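Trehalose-6-phosphate phosphatase (Candida albicans, PDB 5DXF) belongs to glycosyltransferase family 20, with an N-terminal domain of GT-B architecture built from two Rossmann-like halves. Local coordinates at residues N221-F226 against D522-S527. Residues are numbered along the deposited sequence; the frame is centred on the assembly and turned at random.
Sequences NAYIGF and DILSHS
The ring of Tyr223 meets the end of the helix 512-526 obliquely, with Leu524 and Ser527 both on the same side of its plane. Ser527 OG lies 3.3 Å from Tyr223 CD1. The methyl CD2 of Leu524 approaches the other ortho carbon, Tyr223 CD2, at 4.4 Å. Both groups meet the CB end of the ring from that side, Ser527 nearer CD1 and Leu524 nearer CD2. No hydrogen bond joins the two segments.

Ser527 is the first residue beyond the helix. Its hydroxyl turns back to the helix, and Ser527 OG donates to Ile523 O at 3.1 Å. The hydroxyl is tilted 29° from the carbonyl plane. Ser527 N donates to the same oxygen from the opposite face, so two bonds hold this carbonyl. The OG sits between the backbone N and carbonyl carbon (chi1 69°), where it can reach Ile523 O while still lying against the tyrosine.

One turn back, Ile523 points to the strand. Ile523 CD1 rests on the backbone of Gly225, 3.6 Å from Gly225 CA. Gly225 has no side chain, so the isoleucine tip packs directly on the main chain. The CG2 branch of Ile523 turns toward Tyr223 CB, at 4.5 Å. The axes of residues 223-226 and 522-526 come within 8.4 Å, with 133° between their N-to-C directions.

Strand 223-227 lies between strands 200-204 and 256-259 in the parallel part of the large sheet. Ile224 points away from helix 512-526 and packs on helix 211-218. As in other GT-B proteins, the C-terminal helix returns to the N-terminal Rossmann-like half. Here its last turn lies on the sheet, where Leu524 also touches Ile200 and His526 touches strand 290-296.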
ATOM      1  N   ASN A 221     -23.727   7.404  18.892  1.00106.08           N
ATOM      2  CA  ASN A 221     -22.728   6.610  19.614  1.00100.27           C
ATOM      3  C   ASN A 221     -22.473   5.217  19.024  1.00 96.03           C
ATOM      4  O   ASN A 221     -22.802   4.205  19.644  1.00 96.23           O
ATOM      5  CB  ASN A 221     -23.131   6.468  21.089  1.00102.81           C
ATOM      6  CG  ASN A 221     -21.986   5.981  21.973  1.00115.80           C
ATOM      7  OD1 ASN A 221     -20.955   5.519  21.481  1.00119.31           O
ATOM      8  ND2 ASN A 221     -22.171   6.076  23.284  1.00114.28           N
ATOM      9  N   ALA A 222     -21.877   5.171  17.835  1.00 99.34           N
ATOM     10  CA  ALA A 222     -21.356   3.920  17.290  1.00 95.42           C
ATOM     11  C   ALA A 222     -19.838   3.934  17.402  1.00 93.07           C
ATOM     12  O   ALA A 222     -19.220   4.996  17.325  1.00 92.03           O
ATOM     13  CB  ALA A 222     -21.787   3.728  15.843  1.00 88.09           C
ATOM     14  N   TYR A 223     -19.240   2.762  17.587  1.00 87.90           N
ATOM     15  CA  TYR A 223     -17.786   2.661  17.633  1.00 88.45           C
ATOM     16  C   TYR A 223     -17.239   2.638  16.213  1.00 87.12           C
ATOM     17  O   TYR A 223     -17.471   1.687  15.466  1.00 83.06           O
ATOM     18  CB  TYR A 223     -17.345   1.417  18.401  1.00 90.07           C
ATOM     19  CG  TYR A 223     -18.274   1.049  19.532  1.00 91.74           C
ATOM     20  CD1 TYR A 223     -18.480   1.914  20.598  1.00 95.17           C
ATOM     21  CD2 TYR A 223     -18.946  -0.165  19.535  1.00 86.62           C
ATOM     22  CE1 TYR A 223     -19.331   1.584  21.632  1.00 92.60           C
ATOM     23  CE2 TYR A 223     -19.800  -0.505  20.565  1.00 87.68           C
ATOM     24  CZ  TYR A 223     -19.989   0.371  21.611  1.00 87.30           C
ATOM     25  OH  TYR A 223     -20.838   0.036  22.642  1.00 76.03           O
ATOM     26  N   ILE A 224     -16.522   3.693  15.844  1.00 86.64           N
ATOM     27  CA  ILE A 224     -16.020   3.830  14.484  1.00 81.38           C
ATOM     28  C   ILE A 224     -14.520   4.098  14.471  1.00 77.76           C
ATOM     29  O   ILE A 224     -14.030   4.996  15.158  1.00 75.50           O
ATOM     30  CB  ILE A 224     -16.745   4.960  13.729  1.00 82.80           C
ATOM     31  CG1 ILE A 224     -18.246   4.670  13.671  1.00 79.74           C
ATOM     32  CG2 ILE A 224     -16.176   5.116  12.329  1.00 85.72           C
ATOM     33  CD1 ILE A 224     -19.026   5.665  12.876  1.00 84.13           C
ATOM     34  N   GLY A 225     -13.809   3.328  13.665  1.00 77.95           N
ATOM     35  CA  GLY A 225     -12.377   3.488  13.507  1.00 76.81           C
ATOM     36  C   GLY A 225     -11.999   3.781  12.068  1.00 74.82           C
ATOM     37  O   GLY A 225     -12.527   3.174  11.150  1.00 71.46           O
ATOM     38  N   PHE A 226     -11.097   4.729  11.867  1.00 65.12           N
ATOM     39  CA  PHE A 226     -10.619   5.007  10.530  1.00 60.34           C
ATOM     40  C   PHE A 226      -9.120   4.800  10.406  1.00 56.19           C
ATOM     41  O   PHE A 226      -8.346   5.273  11.218  1.00 52.40           O
ATOM     42  CB  PHE A 226     -11.012   6.412  10.091  1.00 60.96           C
ATOM     43  CG  PHE A 226     -10.675   6.704   8.665  1.00 61.39           C
ATOM     44  CD1 PHE A 226     -11.618   6.548   7.678  1.00 67.11           C
ATOM     45  CD2 PHE A 226      -9.406   7.110   8.312  1.00 55.61           C
ATOM     46  CE1 PHE A 226     -11.309   6.804   6.362  1.00 65.18           C
ATOM     47  CE2 PHE A 226      -9.087   7.367   7.003  1.00 54.42           C
ATOM     48  CZ  PHE A 226     -10.043   7.214   6.029  1.00 68.12           C
ATOM     49  N   ASP A 522      -7.841  -1.409  19.965  1.00 71.12           N
ATOM     50  CA  ASP A 522      -7.629   0.013  20.249  1.00 66.13           C
ATOM     51  C   ASP A 522      -8.919   0.824  20.061  1.00 71.35           C
ATOM     52  O   ASP A 522      -9.264   1.676  20.899  1.00 73.39           O
ATOM     53  CB  ASP A 522      -6.508   0.572  19.369  1.00 63.52           C
ATOM     54  CG  ASP A 522      -5.158  -0.069  19.659  1.00 64.11           C
ATOM     55  OD1 ASP A 522      -4.967  -0.610  20.769  1.00 72.44           O
ATOM     56  OD2 ASP A 522      -4.283  -0.033  18.770  1.00 59.04           O
ATOM     57  N   ILE A 523      -9.672   0.478  19.023  1.00 61.26           N
ATOM     58  CA  ILE A 523     -10.910   1.170  18.754  1.00 65.26           C
ATOM     59  C   ILE A 523     -11.813   0.975  19.941  1.00 72.26           C
ATOM     60  O   ILE A 523     -12.405   1.921  20.437  1.00 69.18           O
ATOM     61  CB  ILE A 523     -11.634   0.548  17.551  1.00 59.34           C
ATOM     62  CG1 ILE A 523     -10.845   0.751  16.274  1.00 65.77           C
ATOM     63  CG2 ILE A 523     -13.022   1.133  17.366  1.00 61.39           C
ATOM     64  CD1 ILE A 523     -11.587   0.280  15.048  1.00 64.29           C
ATOM     65  N   LEU A 524     -11.901  -0.263  20.403  1.00 76.18           N
ATOM     66  CA  LEU A 524     -12.744  -0.589  21.539  1.00 78.80           C
ATOM     67  C   LEU A 524     -12.243   0.057  22.814  1.00 78.53           C
ATOM     68  O   LEU A 524     -13.015   0.531  23.633  1.00 73.42           O
ATOM     69  CB  LEU A 524     -12.891  -2.093  21.688  1.00 20.00           C
ATOM     70  CG  LEU A 524     -13.731  -2.677  20.561  1.00 20.00           C
ATOM     71  CD1 LEU A 524     -14.053  -4.132  20.819  1.00 20.00           C
ATOM     72  CD2 LEU A 524     -14.999  -1.874  20.348  1.00 20.00           C
ATOM     73  N   SER A 525     -10.929   0.078  22.955  1.00 75.71           N
ATOM     74  CA  SER A 525     -10.301   0.599  24.143  1.00 80.79           C
ATOM     75  C   SER A 525     -10.628   2.073  24.334  1.00 90.74           C
ATOM     76  O   SER A 525     -10.867   2.513  25.443  1.00 96.98           O
ATOM     77  CB  SER A 525      -8.800   0.388  24.066  1.00 76.16           C
ATOM     78  OG  SER A 525      -8.151   1.022  25.142  1.00 77.67           O
ATOM     79  N   HIS A 526     -10.654   2.843  23.262  1.00 80.66           N
ATOM     80  CA  HIS A 526     -10.940   4.262  23.403  1.00 90.28           C
ATOM     81  C   HIS A 526     -12.437   4.573  23.440  1.00 82.80           C
ATOM     82  O   HIS A 526     -12.860   5.501  24.127  1.00 80.83           O
ATOM     83  CB  HIS A 526     -10.281   5.064  22.290  1.00 86.27           C
ATOM     84  CG  HIS A 526     -10.307   6.538  22.534  1.00 84.11           C
ATOM     85  ND1 HIS A 526     -11.222   7.377  21.936  1.00 97.69           N
ATOM     86  CD2 HIS A 526      -9.551   7.318  23.343  1.00 86.50           C
ATOM     87  CE1 HIS A 526     -11.017   8.613  22.351  1.00 94.35           C
ATOM     88  NE2 HIS A 526     -10.009   8.606  23.205  1.00 96.27           N
ATOM     89  N   SER A 527     -13.240   3.805  22.710  1.00 85.79           N
ATOM     90  CA  SER A 527     -14.684   4.019  22.730  1.00 87.33           C
ATOM     91  C   SER A 527     -15.287   3.509  24.041  1.00 84.62           C
ATOM     92  O   SER A 527     -16.186   2.668  24.037  1.00 81.70           O
ATOM     93  CB  SER A 527     -15.356   3.344  21.533  1.00 78.94           C
ATOM     94  OG  SER A 527     -15.309   1.933  21.634  1.00 85.14           O
TER